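Local coordinates for protein 2,3-dimethylmalate lyase (Aspergillus niger, PDB 3FA4) that is named as a lyase and folds as a TIM-type barrel of the phosphoenolpyruvate phosphomutase family, with a magnesium ion bound in this structure, at residues E190-T193 / M197-Q200; L210-V215 / P221-A226. One frame throughout, in Å; residues are numbered along the deposited sequence.

In the fold
The two contacts follow one another along the chain, with centres about 10 Å apart, at successive strand-to-helix connections of the barrel. Contact 1 folds the loop after strand 186-189 onto helix 195-204 and is only partly buried, Thr193 being exposed; contact 2 sets the end of strand 211-213 against the segment leading into helix 225-231 and is buried. In both, an isoleucine packs on apolar side chains beside a weak backbone N-H to methionine sulfur bond, but in contact 1 the methionine comes from the helix and in contact 2 from the residue just past the strand. Ile192 packs on Leu212, and Glu190 OE1 makes a probable hydrogen bond with Asn213 ND2.

Contact 1 of 2, residues E190-T193 / M197-Q200; sequences EGIT and MARQ
Ile192 and Ala198 bring their CA atoms to within 6.3 Å, where the loop leaving strand 186-189 faces the first turns of helix 195-204. The CB of Ile192 points at the helix, and its methyl CG2 does all the touching, because with chi1 at -70° that branch lies opposite the backbone N while CG1 is swung beside it. CG2 comes to rest on the helix backbone, 3.6 Å from Ala198 N, with Ala198 CB 3.8 Å from the same methyl CG2 of Ile192. CB and CG of Met197 meet this methyl from a direction roughly at right angles to Ala198 CB, with Met197 CB 3.9 Å from Ile192 CG2. A short loop from strand into helix of this kind is the beta-alpha connection at the C-terminal ends of barrel strands in TIM-type folds. Met197 runs out extended (chi1 -178°, chi2 -175°), which carries its sulfur to the loop: Thr193 N directs its N-H almost straight at SD of Met197, a weak hydrogen bond of 3.7 Å. The bend at chi3 turns the terminal methyl CE of Met197 toward Thr193 OG1, 3.7 Å away. Thr193 is exposed, whereas Ile192 and Ala198 are buried; Ala198 also packs on Phe233 and on Met231 of helix 225-231. Tyr169 of helix 169-181 touches Met197, and Thr220 OG1 hydrogen-bonds Ile192 O.

Contact 2 of 2, residues L210-V215 / P221-A226; sequences LLLNMV and PSISAA
Met214 and Leu212, two residues apart on one chain, both direct their CB atoms at the segment 221-226 and receive Ile223 from it. Leu212 and Ile223 meet at a slant, Leu212 CD2 lying against the CG2-CB bond of Ile223, 3.8 Å from its CG2. Met214 instead folds its chain: CG leaves on the side away from the backbone N (chi1 -166°), the bend at chi2 lays the sulfur beside the backbone of 221-226, and the bend at chi3 sends the methyl back along that segment. SD of Met214 accepts a weak hydrogen bond from Ile223 N at 3.4 Å, with an N-H...S angle of 162°, and meets Ile223 CB more loosely. Methyl CE of Met214 reaches to 3.3 Å from Pro221 O, while Met214 CG lies 3.7 Å from Ile223 O. Around this buried patch, Phe238 of strand 235-238 touches Met214, and Arg195 of helix 195-204 packs on Ile223. Ser224 follows as N-cap of helix 225-231, its OG making a weak hydrogen bond to Glu227 N. Strand 211-213, this helix and strand 235-238 form a beta-alpha-beta crossover, of the kind that successive beta-alpha units make round a TIM-type barrel.

Contact 1 of 2, residues E190-T193 / M197-Q200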
ATOM      1  N   GLU B 190       8.820  17.721  24.727  1.00 36.51           N
ATOM      2  CA  GLU B 190       7.674  16.906  25.047  1.00 35.95           C
ATOM      3  C   GLU B 190       7.474  16.864  26.533  1.00 34.84           C
ATOM      4  O   GLU B 190       8.409  16.627  27.320  1.00 34.75           O
ATOM      5  CB  GLU B 190       7.826  15.492  24.448  1.00 35.62           C
ATOM      6  CG  GLU B 190       6.725  14.431  24.921  1.00 37.14           C
ATOM      7  CD  GLU B 190       5.281  14.738  24.416  1.00 36.34           C
ATOM      8  OE1 GLU B 190       4.993  15.871  23.954  1.00 39.22           O
ATOM      9  OE2 GLU B 190       4.409  13.863  24.518  1.00 35.35           O
ATOM     10  N   GLY B 191       6.245  17.118  26.920  1.00 33.94           N
ATOM     11  CA  GLY B 191       5.850  16.999  28.318  1.00 33.66           C
ATOM     12  C   GLY B 191       6.360  18.030  29.292  1.00 33.40           C
ATOM     13  O   GLY B 191       6.673  17.701  30.436  1.00 31.86           O
ATOM     14  N   ILE B 192       6.431  19.289  28.832  1.00 33.38           N
ATOM     15  CA  ILE B 192       6.745  20.378  29.731  1.00 33.67           C
ATOM     16  C   ILE B 192       5.876  20.229  30.983  1.00 33.71           C
ATOM     17  O   ILE B 192       4.680  20.032  30.862  1.00 34.70           O
ATOM     18  CB  ILE B 192       6.526  21.717  29.028  1.00 34.56           C
ATOM     19  CG1 ILE B 192       7.598  21.900  27.959  1.00 31.20           C
ATOM     20  CG2 ILE B 192       6.520  22.882  30.069  1.00 33.16           C
ATOM     21  CD1 ILE B 192       7.064  22.563  26.771  1.00 35.73           C
ATOM     22  N   THR B 193       6.475  20.287  32.181  1.00 34.00           N
ATOM     23  CA  THR B 193       5.744  20.032  33.443  1.00 33.58           C
ATOM     24  C   THR B 193       5.079  21.189  34.216  1.00 33.68           C
ATOM     25  O   THR B 193       4.334  20.942  35.163  1.00 34.77           O
ATOM     26  CB  THR B 193       6.595  19.241  34.420  1.00 32.86           C
ATOM     27  OG1 THR B 193       7.714  20.019  34.821  1.00 34.17           O
ATOM     28  CG2 THR B 193       7.083  17.954  33.757  1.00 34.93           C
ATOM     29  N   MET B 197       8.308  26.116  33.539  1.00 34.72           N
ATOM     30  CA  MET B 197       9.232  25.463  32.597  1.00 33.71           C
ATOM     31  C   MET B 197       8.988  25.853  31.151  1.00 34.59           C
ATOM     32  O   MET B 197       9.924  25.850  30.336  1.00 35.45           O
ATOM     33  CB  MET B 197       9.190  23.950  32.741  1.00 33.64           C
ATOM     34  CG  MET B 197      10.137  23.221  31.852  1.00 31.36           C
ATOM     35  SD  MET B 197       9.962  21.454  31.941  1.00 33.62           S
ATOM     36  CE  MET B 197      10.905  21.193  33.432  1.00 27.55           C
ATOM     37  N   ALA B 198       7.739  26.214  30.818  1.00 34.66           N
ATOM     38  CA  ALA B 198       7.400  26.655  29.470  1.00 33.72           C
ATOM     39  C   ALA B 198       7.900  28.057  29.168  1.00 34.87           C
ATOM     40  O   ALA B 198       8.341  28.329  28.054  1.00 36.24           O
ATOM     41  CB  ALA B 198       5.900  26.546  29.251  1.00 34.04           C
ATOM     42  N   ARG B 199       7.831  28.955  30.146  1.00 33.92           N
ATOM     43  CA  ARG B 199       8.470  30.239  30.019  1.00 34.29           C
ATOM     44  C   ARG B 199      10.019  30.141  29.944  1.00 33.89           C
ATOM     45  O   ARG B 199      10.604  30.716  29.059  1.00 32.86           O
ATOM     46  CB  ARG B 199       8.003  31.172  31.122  1.00 33.84           C
ATOM     47  CG  ARG B 199       6.493  31.432  31.106  1.00 34.54           C
ATOM     48  CD  ARG B 199       6.076  32.564  32.132  1.00 34.15           C
ATOM     49  NE  ARG B 199       4.635  32.490  32.242  1.00 36.33           N
ATOM     50  CZ  ARG B 199       3.970  31.927  33.252  1.00 37.64           C
ATOM     51  NH1 ARG B 199       4.622  31.470  34.343  1.00 39.51           N
ATOM     52  NH2 ARG B 199       2.642  31.836  33.174  1.00 30.61           N
ATOM     53  N   GLN B 200      10.662  29.346  30.819  1.00 34.99           N
ATOM     54  CA  GLN B 200      12.111  29.111  30.756  1.00 33.88           C
ATOM     55  C   GLN B 200      12.585  28.606  29.378  1.00 34.86           C
ATOM     56  O   GLN B 200      13.616  29.112  28.854  1.00 35.68           O
ATOM     57  CB  GLN B 200      12.590  28.166  31.876  1.00 34.22           C
ATOM     58  CG  GLN B 200      14.098  28.206  32.119  1.00 33.47           C
ATOM     59  CD  GLN B 200      14.533  29.586  32.573  1.00 38.00           C
ATOM     60  OE1 GLN B 200      15.412  30.241  31.992  1.00 35.76           O
ATOM     61  NE2 GLN B 200      13.857  30.067  33.602  1.00 39.86           N
TER

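Contact 2 of 2, residues L210-V215 / P221-A226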
ATOM      1  N   LEU B 210       9.323  27.468  18.876  1.00 34.47           N
ATOM      2  CA  LEU B 210       8.967  26.295  19.607  1.00 34.96           C
ATOM      3  C   LEU B 210       7.523  25.950  19.525  1.00 35.15           C
ATOM      4  O   LEU B 210       6.717  26.766  19.196  1.00 33.45           O
ATOM      5  CB  LEU B 210       9.477  26.320  21.034  1.00 35.51           C
ATOM      6  CG  LEU B 210      10.890  26.789  21.367  1.00 35.76           C
ATOM      7  CD1 LEU B 210      11.042  26.959  22.800  1.00 30.02           C
ATOM      8  CD2 LEU B 210      11.905  25.858  20.890  1.00 31.94           C
ATOM      9  N   LEU B 211       7.244  24.688  19.786  1.00 34.96           N
ATOM     10  CA  LEU B 211       5.962  24.084  19.598  1.00 35.38           C
ATOM     11  C   LEU B 211       5.556  23.548  20.939  1.00 36.23           C
ATOM     12  O   LEU B 211       6.286  22.817  21.535  1.00 36.05           O
ATOM     13  CB  LEU B 211       6.053  22.925  18.613  1.00 34.35           C
ATOM     14  CG  LEU B 211       4.847  22.053  18.276  1.00 33.85           C
ATOM     15  CD1 LEU B 211       4.977  21.539  16.924  1.00 32.69           C
ATOM     16  CD2 LEU B 211       4.611  20.948  19.208  1.00 29.67           C
ATOM     17  N   LEU B 212       4.389  23.927  21.410  1.00 35.24           N
ATOM     18  CA  LEU B 212       3.807  23.312  22.568  1.00 34.71           C
ATOM     19  C   LEU B 212       2.886  22.154  22.264  1.00 35.79           C
ATOM     20  O   LEU B 212       1.950  22.286  21.549  1.00 37.32           O
ATOM     21  CB  LEU B 212       3.116  24.337  23.446  1.00 35.23           C
ATOM     22  CG  LEU B 212       2.303  23.901  24.653  1.00 33.88           C
ATOM     23  CD1 LEU B 212       3.132  23.344  25.699  1.00 32.26           C
ATOM     24  CD2 LEU B 212       1.502  25.016  25.150  1.00 30.21           C
ATOM     25  N   ASN B 213       3.164  21.018  22.847  1.00 35.42           N
ATOM     26  CA  ASN B 213       2.236  19.905  22.780  1.00 36.69           C
ATOM     27  C   ASN B 213       1.146  19.833  23.893  1.00 37.62           C
ATOM     28  O   ASN B 213       1.378  19.426  25.072  1.00 38.26           O
ATOM     29  CB  ASN B 213       2.979  18.587  22.689  1.00 35.89           C
ATOM     30  CG  ASN B 213       2.038  17.417  22.445  1.00 37.72           C
ATOM     31  OD1 ASN B 213       0.941  17.538  21.822  1.00 34.99           O
ATOM     32  ND2 ASN B 213       2.457  16.256  22.945  1.00 39.33           N
ATOM     33  N   MET B 214      -0.071  20.202  23.503  1.00 37.05           N
ATOM     34  CA  MET B 214      -1.129  20.354  24.471  1.00 35.55           C
ATOM     35  C   MET B 214      -2.101  19.177  24.448  1.00 33.98           C
ATOM     36  O   MET B 214      -3.184  19.219  23.877  1.00 33.59           O
ATOM     37  CB  MET B 214      -1.874  21.693  24.261  1.00 36.28           C
ATOM     38  CG  MET B 214      -2.781  22.092  25.438  1.00 34.97           C
ATOM     39  SD  MET B 214      -1.816  22.374  26.904  1.00 36.98           S
ATOM     40  CE  MET B 214      -1.909  20.781  27.710  1.00 32.64           C
ATOM     41  N   VAL B 215      -1.673  18.107  25.064  1.00 35.31           N
ATOM     42  CA  VAL B 215      -2.562  17.025  25.383  1.00 35.99           C
ATOM     43  C   VAL B 215      -3.023  17.283  26.823  1.00 36.39           C
ATOM     44  O   VAL B 215      -2.207  17.268  27.748  1.00 36.71           O
ATOM     45  CB  VAL B 215      -1.881  15.694  25.260  1.00 36.38           C
ATOM     46  CG1 VAL B 215      -2.965  14.614  25.428  1.00 38.04           C
ATOM     47  CG2 VAL B 215      -1.287  15.591  23.941  1.00 34.73           C
ATOM     48  N   PRO B 221       0.241  21.611  32.348  1.00 36.68           N
ATOM     49  CA  PRO B 221      -0.943  22.333  32.764  1.00 36.66           C
ATOM     50  C   PRO B 221      -1.749  22.743  31.509  1.00 36.13           C
ATOM     51  O   PRO B 221      -1.233  22.582  30.448  1.00 37.39           O
ATOM     52  CB  PRO B 221      -0.343  23.537  33.500  1.00 37.53           C
ATOM     53  CG  PRO B 221       1.019  23.710  32.930  1.00 35.33           C
ATOM     54  CD  PRO B 221       1.460  22.310  32.811  1.00 37.14           C
ATOM     55  N   SER B 222      -2.996  23.194  31.625  1.00 34.90           N
ATOM     56  CA  SER B 222      -3.850  23.437  30.451  1.00 33.83           C
ATOM     57  C   SER B 222      -3.622  24.832  29.978  1.00 32.50           C
ATOM     58  O   SER B 222      -3.953  25.772  30.661  1.00 34.64           O
ATOM     59  CB  SER B 222      -5.329  23.188  30.773  1.00 33.51           C
ATOM     60  OG  SER B 222      -5.613  21.772  30.821  1.00 35.80           O
ATOM     61  N   ILE B 223      -3.018  24.978  28.815  1.00 33.61           N
ATOM     62  CA  ILE B 223      -2.527  26.263  28.332  1.00 33.33           C
ATOM     63  C   ILE B 223      -3.276  26.469  27.045  1.00 33.74           C
ATOM     64  O   ILE B 223      -3.141  25.685  26.153  1.00 34.12           O
ATOM     65  CB  ILE B 223      -0.938  26.261  28.123  1.00 33.43           C
ATOM     66  CG1 ILE B 223      -0.155  26.298  29.443  1.00 32.15           C
ATOM     67  CG2 ILE B 223      -0.451  27.456  27.314  1.00 33.59           C
ATOM     68  CD1 ILE B 223       1.207  25.528  29.352  1.00 33.04           C
ATOM     69  N   SER B 224      -4.098  27.520  26.967  1.00 34.77           N
ATOM     70  CA  SER B 224      -4.796  27.842  25.739  1.00 34.10           C
ATOM     71  C   SER B 224      -3.846  28.383  24.681  1.00 34.98           C
ATOM     72  O   SER B 224      -2.689  28.756  24.961  1.00 35.68           O
ATOM     73  CB  SER B 224      -5.903  28.840  26.013  1.00 33.38           C
ATOM     74  OG  SER B 224      -5.365  30.132  26.177  1.00 33.85           O
ATOM     75  N   ALA B 225      -4.358  28.466  23.458  1.00 35.26           N
ATOM     76  CA  ALA B 225      -3.610  28.959  22.315  1.00 34.22           C
ATOM     77  C   ALA B 225      -3.285  30.459  22.440  1.00 34.89           C
ATOM     78  O   ALA B 225      -2.229  30.897  21.978  1.00 35.25           O
ATOM     79  CB  ALA B 225      -4.389  28.684  21.029  1.00 34.62           C
ATOM     80  N   ALA B 226      -4.165  31.253  23.065  1.00 34.54           N
ATOM     81  CA  ALA B 226      -3.825  32.678  23.290  1.00 33.81           C
ATOM     82  C   ALA B 226      -2.698  32.828  24.296  1.00 32.63           C
ATOM     83  O   ALA B 226      -1.830  33.626  24.077  1.00 33.95           O
ATOM     84  CB  ALA B 226      -5.022  33.486  23.719  1.00 32.87           C
TER